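Local coordinates for LanC-like protein GCR2 (Arabidopsis thaliana, PDB 3T33) that is a zinc-binding member of the LanC-like protein family and may play a role in abscisic acid signalling, at residues V116-S121 with C128-V133; R324-R329 with K360-F365; N339-L344 with M395-L400. All blocks are in the same frame, centred on the assembly; numbering follows the deposited sequence.

Contact 1. Residues V116-S121 with C128-V133; sequences VASRDS and CGYAGV
Tyr130 reaches from the start of segment 128-133 to Ser118 and Arg119, where helix 101-118 gives way to the following turn. Its course can be followed outward. CB leaves the backbone toward segment 116-121, with CG anti to the backbone N (chi1 -176°), which carries the ring across to that segment. One ring edge then does the touching: Ser118 OG lies near the ring plane, 3.2 Å from Tyr130 CD1 and 3.3 Å from Tyr130 CE1, while Ser118 CB stands 3.9 Å from Tyr130 CD1. That serine oxygen is bonded back to the carbonyls of Cys114 and Asp115, so its approach to the ring is plain packing. Val133 CG2 also comes near, 4.2 Å from Ser118 OG. At the tip, Tyr130 OH sits over one face of the Arg119 guanidinium, 3.8 Å from Arg119 NE; the guanidinium and the tyrosine ring are turned 52° apart. The polar partner of both ends is Asp115: OD1 pairs with the tyrosine hydroxyl and OD2 with Arg119 NH2 in a salt bridge, so one carboxylate positions ring tip and guanidinium together. Between Ser118 and Ser121 the chain reverses in a type II beta turn, with Ser121 N 3.0 Å from Ser118 O. The whole is a helix-loop-helix connection between consecutive helices of the alpha/alpha toroid known from LanC-like proteins.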
loop_
_atom_site.group_PDB
_atom_site.type_symbol
_atom_site.label_atom_id
_atom_site.label_comp_id
_atom_site.label_asym_id
_atom_site.label_seq_id
_atom_site.Cartn_x
_atom_site.Cartn_y
_atom_site.Cartn_z
ATOM N N VAL A 116 5.518 -14.937 -18.997
ATOM C CA VAL A 116 6.412 -15.029 -20.172
ATOM C C VAL A 116 7.602 -14.064 -20.047
ATOM O O VAL A 116 8.775 -14.474 -20.177
ATOM C CB VAL A 116 5.630 -14.740 -21.515
ATOM C CG1 VAL A 116 6.578 -14.586 -22.729
ATOM C CG2 VAL A 116 4.569 -15.813 -21.797
ATOM N N ALA A 117 7.311 -12.785 -19.797
ATOM C CA ALA A 117 8.370 -11.779 -19.691
ATOM C C ALA A 117 9.242 -11.916 -18.416
ATOM O O ALA A 117 10.329 -11.355 -18.365
ATOM C CB ALA A 117 7.773 -10.391 -19.772
ATOM N N SER A 118 8.785 -12.664 -17.405
ATOM C CA SER A 118 9.539 -12.739 -16.141
ATOM C C SER A 118 10.365 -14.024 -15.895
ATOM O O SER A 118 10.996 -14.196 -14.828
ATOM C CB SER A 118 8.636 -12.449 -14.944
ATOM O OG SER A 118 7.533 -13.328 -14.874
ATOM N N ARG A 119 10.350 -14.932 -16.871
ATOM C CA ARG A 119 11.255 -16.093 -16.843
ATOM C C ARG A 119 12.644 -15.469 -16.964
ATOM O O ARG A 119 12.790 -14.375 -17.539
ATOM C CB ARG A 119 10.952 -17.038 -18.024
ATOM C CG ARG A 119 9.458 -17.355 -18.213
ATOM C CD ARG A 119 8.839 -18.064 -16.985
ATOM N NE ARG A 119 7.443 -18.446 -17.219
ATOM C CZ ARG A 119 7.021 -19.693 -17.447
ATOM N NH1 ARG A 119 7.883 -20.714 -17.458
ATOM N NH2 ARG A 119 5.725 -19.924 -17.655
ATOM N N ASP A 120 13.631 -16.090 -16.329
ATOM C CA ASP A 120 14.968 -15.511 -16.255
ATOM C C ASP A 120 15.097 -14.425 -15.177
ATOM O O ASP A 120 16.204 -13.970 -14.888
ATOM C CB ASP A 120 15.381 -14.948 -17.617
ATOM C CG ASP A 120 15.558 -16.028 -18.666
ATOM O OD1 ASP A 120 15.541 -17.222 -18.300
ATOM O OD2 ASP A 120 15.713 -15.684 -19.856
ATOM N N SER A 121 13.977 -14.008 -14.586
ATOM C CA SER A 121 14.008 -12.965 -13.566
ATOM C C SER A 121 14.486 -13.572 -12.286
ATOM O O SER A 121 14.127 -14.708 -11.937
ATOM C CB SER A 121 12.629 -12.317 -13.315
ATOM O OG SER A 121 12.740 -11.315 -12.318
ATOM N N CYS A 128 7.887 -6.300 -6.559
ATOM C CA CYS A 128 8.931 -6.100 -7.543
ATOM C C CYS A 128 9.346 -7.318 -8.356
ATOM O O CYS A 128 10.108 -7.170 -9.301
ATOM C CB CYS A 128 10.150 -5.405 -6.919
ATOM S SG CYS A 128 9.829 -3.683 -6.635
ATOM N N GLY A 129 8.836 -8.496 -8.020
ATOM C CA GLY A 129 9.300 -9.738 -8.632
ATOM C C GLY A 129 8.210 -10.709 -9.012
ATOM O O GLY A 129 7.018 -10.379 -9.141
ATOM N N TYR A 130 8.625 -11.938 -9.096
ATOM C CA TYR A 130 7.942 -12.987 -9.773
ATOM C C TYR A 130 6.881 -13.642 -8.894
ATOM O O TYR A 130 5.918 -14.246 -9.415
ATOM C CB TYR A 130 9.036 -14.059 -10.119
ATOM C CG TYR A 130 8.513 -15.206 -10.916
ATOM C CD1 TYR A 130 7.808 -14.957 -12.077
ATOM C CD2 TYR A 130 8.708 -16.540 -10.514
ATOM C CE1 TYR A 130 7.291 -16.000 -12.891
ATOM C CE2 TYR A 130 8.210 -17.628 -11.322
ATOM C CZ TYR A 130 7.494 -17.328 -12.546
ATOM O OH TYR A 130 6.935 -18.292 -13.413
ATOM N N ALA A 131 7.100 -13.611 -7.574
ATOM C CA ALA A 131 6.078 -14.082 -6.607
ATOM C C ALA A 131 4.793 -13.262 -6.776
ATOM O O ALA A 131 3.707 -13.786 -6.680
ATOM C CB ALA A 131 6.613 -13.992 -5.115
ATOM N N GLY A 132 4.932 -11.972 -7.045
ATOM C CA GLY A 132 3.764 -11.110 -7.378
ATOM C C GLY A 132 2.966 -11.659 -8.543
ATOM O O GLY A 132 1.736 -11.807 -8.464
ATOM N N VAL A 133 3.661 -11.973 -9.633
ATOM C CA VAL A 133 3.050 -12.544 -10.877
ATOM C C VAL A 133 2.338 -13.858 -10.608
ATOM O O VAL A 133 1.178 -14.073 -11.011
ATOM C CB VAL A 133 4.131 -12.802 -11.947
ATOM C CG1 VAL A 133 3.533 -13.496 -13.195
ATOM C CG2 VAL A 133 4.851 -11.502 -12.284
#

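Contact 2. Residues R324-R329 with K360-F365; sequences RGLLKR and KAFASF
Leu326 and Phe362 bring the two backbones nearest, their CA atoms 7.3 Å apart, where an irregular loop passes alongside a continuous helix. Segment 324-329 holds an inverse gamma turn centred on Leu326, marked by a weak bond of 2.9 Å from Leu327 N to Gly325 O. Segment 360-365 is regular helix, part of helix 353-375 in the alpha/alpha toroid of the LanC-like fold. The loop leads on to the zinc ligands Cys333 and His334 and then to helix 336-350.

The side chains meet as a branched aliphatic group shared between two aromatic rings, one helical turn apart. With CG anti to the backbone N (chi1 -153°), Leu326 sets one methyl over each of two phenylalanine rings. Leu326 CD1 stands over the centre of the Phe362 ring, 3.5 Å from the centroid and only 9° off the normal, a well-aligned CH-pi contact. Leu326 CD2 makes a looser one, 4.2 Å from the centroid of the Phe365 ring and displaced toward its rim. Gly325 adds its backbone alone: Gly325 O lies 3.5 Å from Phe362 CE2, obliquely placed to that ring. Further rings extend the cluster, Phe343 meeting Phe362 edge-to-face and Phe11 meeting Phe365 at an intermediate tilt. The helix also braces itself internally: Ser364 OG donates to Lys360 O at 2.6 Å from 38° above the carbonyl plane, while Ser364 N reaches that same oxygen from the opposite face.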
loop_
_atom_site.group_PDB
_atom_site.type_symbol
_atom_site.label_atom_id
_atom_site.label_comp_id
_atom_site.label_asym_id
_atom_site.label_seq_id
_atom_site.Cartn_x
_atom_site.Cartn_y
_atom_site.Cartn_z
ATOM N N ARG A 324 1.134 17.322 6.461
ATOM C CA ARG A 324 2.208 17.383 5.461
ATOM C C ARG A 324 2.064 16.336 4.351
ATOM O O ARG A 324 2.941 16.242 3.489
ATOM C CB ARG A 324 3.567 17.218 6.143
ATOM C CG ARG A 324 3.985 18.355 7.134
ATOM C CD ARG A 324 5.094 17.857 8.114
ATOM N NE ARG A 324 6.341 17.585 7.401
ATOM C CZ ARG A 324 7.410 17.005 7.935
ATOM N NH1 ARG A 324 7.444 16.621 9.215
ATOM N NH2 ARG A 324 8.479 16.824 7.172
ATOM N N GLY A 325 0.960 15.571 4.360
ATOM C CA GLY A 325 0.866 14.350 3.577
ATOM C C GLY A 325 0.293 14.571 2.214
ATOM O O GLY A 325 0.236 13.658 1.391
ATOM N N LEU A 326 -0.151 15.784 1.976
ATOM C CA LEU A 326 -0.690 16.174 0.681
ATOM C C LEU A 326 0.435 16.541 -0.335
ATOM O O LEU A 326 0.544 17.673 -0.832
ATOM C CB LEU A 326 -1.701 17.302 0.905
ATOM C CG LEU A 326 -2.839 17.499 -0.086
ATOM C CD1 LEU A 326 -3.824 16.296 -0.140
ATOM C CD2 LEU A 326 -3.594 18.834 0.274
ATOM N N LEU A 327 1.242 15.530 -0.645
ATOM C CA LEU A 327 2.417 15.582 -1.489
ATOM C C LEU A 327 2.126 16.151 -2.871
ATOM O O LEU A 327 1.032 15.947 -3.402
ATOM C CB LEU A 327 2.912 14.135 -1.656
ATOM C CG LEU A 327 3.967 13.502 -0.736
ATOM C CD1 LEU A 327 4.217 14.277 0.539
ATOM C CD2 LEU A 327 3.777 12.026 -0.489
ATOM N N LYS A 328 3.130 16.766 -3.493
ATOM C CA LYS A 328 3.011 17.242 -4.873
ATOM C C LYS A 328 3.246 16.134 -5.912
ATOM O O LYS A 328 3.779 16.385 -6.994
ATOM C CB LYS A 328 3.973 18.406 -5.121
ATOM C CG LYS A 328 3.786 19.578 -4.172
ATOM C CD LYS A 328 4.390 20.852 -4.741
ATOM C CE LYS A 328 4.815 21.805 -3.635
ATOM N NZ LYS A 328 4.433 23.212 -3.938
ATOM N N ARG A 329 2.840 14.915 -5.570
ATOM C CA ARG A 329 2.935 13.748 -6.444
ATOM C C ARG A 329 1.669 12.945 -6.261
ATOM O O ARG A 329 1.099 12.896 -5.153
ATOM C CB ARG A 329 4.076 12.910 -5.976
ATOM C CG ARG A 329 5.296 13.737 -5.770
ATOM C CD ARG A 329 6.344 12.968 -5.158
ATOM N NE ARG A 329 7.534 13.796 -5.120
ATOM C CZ ARG A 329 8.730 13.348 -4.797
ATOM N NH1 ARG A 329 8.867 12.069 -4.482
ATOM N NH2 ARG A 329 9.767 14.179 -4.784
ATOM N N LYS A 360 -11.535 10.935 2.532
ATOM C CA LYS A 360 -12.416 11.587 1.558
ATOM C C LYS A 360 -11.835 12.921 1.066
ATOM O O LYS A 360 -11.880 13.244 -0.123
ATOM C CB LYS A 360 -13.833 11.709 2.169
ATOM C CG LYS A 360 -14.803 12.625 1.552
ATOM C CD LYS A 360 -16.157 12.531 2.321
ATOM C CE LYS A 360 -17.303 13.217 1.543
ATOM N NZ LYS A 360 -18.432 13.508 2.453
ATOM N N ALA A 361 -11.251 13.691 1.972
ATOM C CA ALA A 361 -10.651 14.971 1.573
ATOM C C ALA A 361 -9.456 14.734 0.642
ATOM O O ALA A 361 -9.287 15.441 -0.341
ATOM C CB ALA A 361 -10.211 15.772 2.797
ATOM N N PHE A 362 -8.626 13.731 0.931
ATOM C CA PHE A 362 -7.450 13.560 0.043
ATOM C C PHE A 362 -7.935 13.066 -1.316
ATOM O O PHE A 362 -7.476 13.511 -2.323
ATOM C CB PHE A 362 -6.444 12.593 0.646
ATOM C CG PHE A 362 -5.393 13.238 1.505
ATOM C CD1 PHE A 362 -5.679 14.352 2.281
ATOM C CD2 PHE A 362 -4.081 12.698 1.540
ATOM C CE1 PHE A 362 -4.696 14.944 3.089
ATOM C CE2 PHE A 362 -3.100 13.256 2.342
ATOM C CZ PHE A 362 -3.410 14.397 3.144
ATOM N N ALA A 363 -8.900 12.169 -1.334
ATOM C CA ALA A 363 -9.449 11.702 -2.584
ATOM C C ALA A 363 -10.149 12.811 -3.377
ATOM O O ALA A 363 -10.021 12.873 -4.616
ATOM C CB ALA A 363 -10.393 10.555 -2.356
ATOM N N SER A 364 -10.913 13.657 -2.673
ATOM C CA SER A 364 -11.522 14.825 -3.334
ATOM C C SER A 364 -10.516 15.753 -3.882
ATOM O O SER A 364 -10.688 16.224 -5.018
ATOM C CB SER A 364 -12.436 15.569 -2.386
ATOM O OG SER A 364 -13.333 14.632 -1.849
ATOM N N PHE A 365 -9.437 16.010 -3.129
ATOM C CA PHE A 365 -8.354 16.850 -3.650
ATOM C C PHE A 365 -7.849 16.324 -4.983
ATOM O O PHE A 365 -7.816 17.056 -5.997
ATOM C CB PHE A 365 -7.192 16.932 -2.664
ATOM C CG PHE A 365 -6.026 17.795 -3.172
ATOM C CD1 PHE A 365 -4.970 17.228 -3.888
ATOM C CD2 PHE A 365 -5.999 19.169 -2.922
ATOM C CE1 PHE A 365 -3.906 18.048 -4.391
ATOM C CE2 PHE A 365 -4.947 19.976 -3.403
ATOM C CZ PHE A 365 -3.910 19.416 -4.132
#

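Contact 3. Residues N339-L344 with M395-L400; sequences NTYVFL and MAYMLL
Thr340 and Tyr341 of helix 336-350 pack against Tyr397 and Met398 of helix 392-402, and the two helical segments run nearly parallel, their axes 10.9 Å apart at closest and 17° in direction. Parallel neighbours of this kind, separated in sequence by an intervening helix, are what the inner ring of the LanC-like alpha/alpha toroid is built from.

Apolar packing is centred on Met398. Its CG points anti to the backbone N (chi1 -177°), and bends at the next two torsions fold the thioether onto Thr340. Met398 SD lies 3.7 Å from Thr340 CG2, the two side chains meeting at about a right angle. Tyr341 and Met398 instead slide past each other in opposite directions, with Tyr341 CE2 3.9 Å from Met398 CG, which is set obliquely to the ring.

A second kind of contact sets an oxygen against an aromatic edge. Tyr341 OH lies in the plane of the Tyr397 ring, 3.2 Å from Tyr397 CD1 and 3.4 Å from Tyr397 CE1, so the hydroxyl faces ring hydrogens and not the pi cloud. The two side chains are roughly perpendicular.

The side-chain hydroxyls find their hydrogen-bond partners just beyond these segments. Thr340 OG1 is bonded to Ile336 O in its own helix, whereas Tyr341 OH is bonded to Asp401 OD2 near the C-terminal end of helix 392-402. The chemistry therefore implies a largely nonpolar, buried seam whose tyrosine hydroxyl finds both an aromatic edge and a carboxylate on the facing helix, tying the two helices together.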
loop_
_atom_site.group_PDB
_atom_site.type_symbol
_atom_site.label_atom_id
_atom_site.label_comp_id
_atom_site.label_asym_id
_atom_site.label_seq_id
_atom_site.Cartn_x
_atom_site.Cartn_y
_atom_site.Cartn_z
ATOM N N ASN A 339 -0.884 8.118 0.480
ATOM C CA ASN A 339 -1.167 8.678 1.820
ATOM C C ASN A 339 -2.669 8.622 2.264
ATOM O O ASN A 339 -2.966 8.492 3.450
ATOM C CB ASN A 339 -0.559 10.055 1.956
ATOM C CG ASN A 339 0.965 10.022 1.818
ATOM O OD1 ASN A 339 1.600 11.036 1.803
ATOM N ND2 ASN A 339 1.523 8.870 1.661
ATOM N N THR A 340 -3.595 8.610 1.308
ATOM C CA THR A 340 -4.985 8.379 1.630
ATOM C C THR A 340 -5.216 7.153 2.511
ATOM O O THR A 340 -6.054 7.188 3.435
ATOM C CB THR A 340 -5.807 8.223 0.303
ATOM O OG1 THR A 340 -5.666 9.444 -0.388
ATOM C CG2 THR A 340 -7.275 8.003 0.578
ATOM N N TYR A 341 -4.472 6.083 2.245
ATOM C CA TYR A 341 -4.621 4.815 2.966
ATOM C C TYR A 341 -4.305 4.968 4.413
ATOM O O TYR A 341 -4.818 4.212 5.278
ATOM C CB TYR A 341 -3.747 3.702 2.351
ATOM C CG TYR A 341 -4.401 3.017 1.134
ATOM C CD1 TYR A 341 -5.378 2.038 1.292
ATOM C CD2 TYR A 341 -4.063 3.392 -0.158
ATOM C CE1 TYR A 341 -5.998 1.451 0.158
ATOM C CE2 TYR A 341 -4.689 2.817 -1.279
ATOM C CZ TYR A 341 -5.614 1.835 -1.118
ATOM O OH TYR A 341 -6.206 1.232 -2.227
ATOM N N VAL A 342 -3.470 5.932 4.739
ATOM C CA VAL A 342 -3.297 6.185 6.183
ATOM C C VAL A 342 -4.655 6.460 6.863
ATOM O O VAL A 342 -4.994 5.828 7.881
ATOM C CB VAL A 342 -2.321 7.367 6.452
ATOM C CG1 VAL A 342 -2.249 7.624 7.916
ATOM C CG2 VAL A 342 -0.921 7.011 5.978
ATOM N N PHE A 343 -5.456 7.358 6.290
ATOM C CA PHE A 343 -6.763 7.652 6.901
ATOM C C PHE A 343 -7.734 6.510 6.892
ATOM O O PHE A 343 -8.381 6.247 7.876
ATOM C CB PHE A 343 -7.325 8.946 6.297
ATOM C CG PHE A 343 -6.306 10.044 6.277
ATOM C CD1 PHE A 343 -5.632 10.377 7.452
ATOM C CD2 PHE A 343 -5.975 10.695 5.095
ATOM C CE1 PHE A 343 -4.700 11.405 7.464
ATOM C CE2 PHE A 343 -5.054 11.711 5.080
ATOM C CZ PHE A 343 -4.378 12.061 6.257
ATOM N N LEU A 344 -7.815 5.813 5.773
ATOM C CA LEU A 344 -8.539 4.550 5.656
ATOM C C LEU A 344 -8.089 3.549 6.679
ATOM O O LEU A 344 -8.915 2.834 7.241
ATOM C CB LEU A 344 -8.326 3.926 4.285
ATOM C CG LEU A 344 -8.982 4.789 3.229
ATOM C CD1 LEU A 344 -8.657 4.200 1.821
ATOM C CD2 LEU A 344 -10.507 4.913 3.426
ATOM N N MET A 395 -3.877 5.727 -8.294
ATOM C CA MET A 395 -5.015 6.664 -8.007
ATOM C C MET A 395 -6.285 5.969 -8.332
ATOM O O MET A 395 -7.188 5.971 -7.518
ATOM C CB MET A 395 -4.907 7.930 -8.837
ATOM C CG MET A 395 -5.917 9.012 -8.455
ATOM S SD MET A 395 -5.718 10.477 -9.466
ATOM C CE MET A 395 -7.251 11.343 -9.100
ATOM N N ALA A 396 -6.373 5.320 -9.501
ATOM C CA ALA A 396 -7.605 4.506 -9.766
ATOM C C ALA A 396 -7.813 3.417 -8.724
ATOM O O ALA A 396 -8.937 3.110 -8.357
ATOM C CB ALA A 396 -7.573 3.840 -11.170
ATOM N N TYR A 397 -6.714 2.821 -8.264
ATOM C CA TYR A 397 -6.797 1.720 -7.350
ATOM C C TYR A 397 -7.368 2.229 -6.014
ATOM O O TYR A 397 -8.234 1.622 -5.403
ATOM C CB TYR A 397 -5.376 1.132 -7.169
ATOM C CG TYR A 397 -5.387 -0.159 -6.408
ATOM C CD1 TYR A 397 -5.558 -0.183 -5.001
ATOM C CD2 TYR A 397 -5.217 -1.368 -7.078
ATOM C CE1 TYR A 397 -5.588 -1.427 -4.306
ATOM C CE2 TYR A 397 -5.255 -2.591 -6.395
ATOM C CZ TYR A 397 -5.463 -2.627 -5.025
ATOM O OH TYR A 397 -5.486 -3.881 -4.388
ATOM N N MET A 398 -6.882 3.375 -5.590
ATOM C CA MET A 398 -7.296 3.970 -4.331
ATOM C C MET A 398 -8.784 4.371 -4.464
ATOM O O MET A 398 -9.615 4.102 -3.562
ATOM C CB MET A 398 -6.373 5.169 -4.004
ATOM C CG MET A 398 -6.650 5.857 -2.663
ATOM S SD MET A 398 -8.060 6.905 -2.852
ATOM C CE MET A 398 -7.292 8.276 -3.686
ATOM N N LEU A 399 -9.128 4.927 -5.616
ATOM C CA LEU A 399 -10.493 5.403 -5.852
ATOM C C LEU A 399 -11.496 4.256 -5.750
ATOM O O LEU A 399 -12.542 4.349 -5.006
ATOM C CB LEU A 399 -10.610 6.118 -7.197
ATOM C CG LEU A 399 -10.444 7.634 -7.383
ATOM C CD1 LEU A 399 -9.913 8.351 -6.150
ATOM C CD2 LEU A 399 -9.710 8.018 -8.750
ATOM N N LEU A 400 -11.150 3.155 -6.431
ATOM C CA LEU A 400 -11.967 1.953 -6.355
ATOM C C LEU A 400 -12.112 1.460 -4.921
ATOM O O LEU A 400 -13.187 0.972 -4.508
ATOM C CB LEU A 400 -11.331 0.864 -7.218
ATOM C CG LEU A 400 -11.441 1.177 -8.723
ATOM C CD1 LEU A 400 -10.650 0.178 -9.575
ATOM C CD2 LEU A 400 -12.929 1.237 -9.205
#

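How the contacts relate
Contacts 2 and 3 form one continuous region, their centres about 10 Å apart, whereas contact 1 stands on its own, its centre about 32 Å from that of contact 2 and 26 Å from that of contact 3. Along the chain contact 1 closes first; the segments of contacts 2 and 3 then alternate, so helices 336-350, 353-375 and 392-402 are knitted together in succession. The two join where Phe362 packs on Thr340 and Phe343. Contacts 1 and 2 lie on opposite sides of the chain's centre. In the all-helical toroid, contact 1 thus joins sequential helices, while contacts 2 and 3 pack a loop and three helices together, each with a residue about 13 Å from the zinc ion.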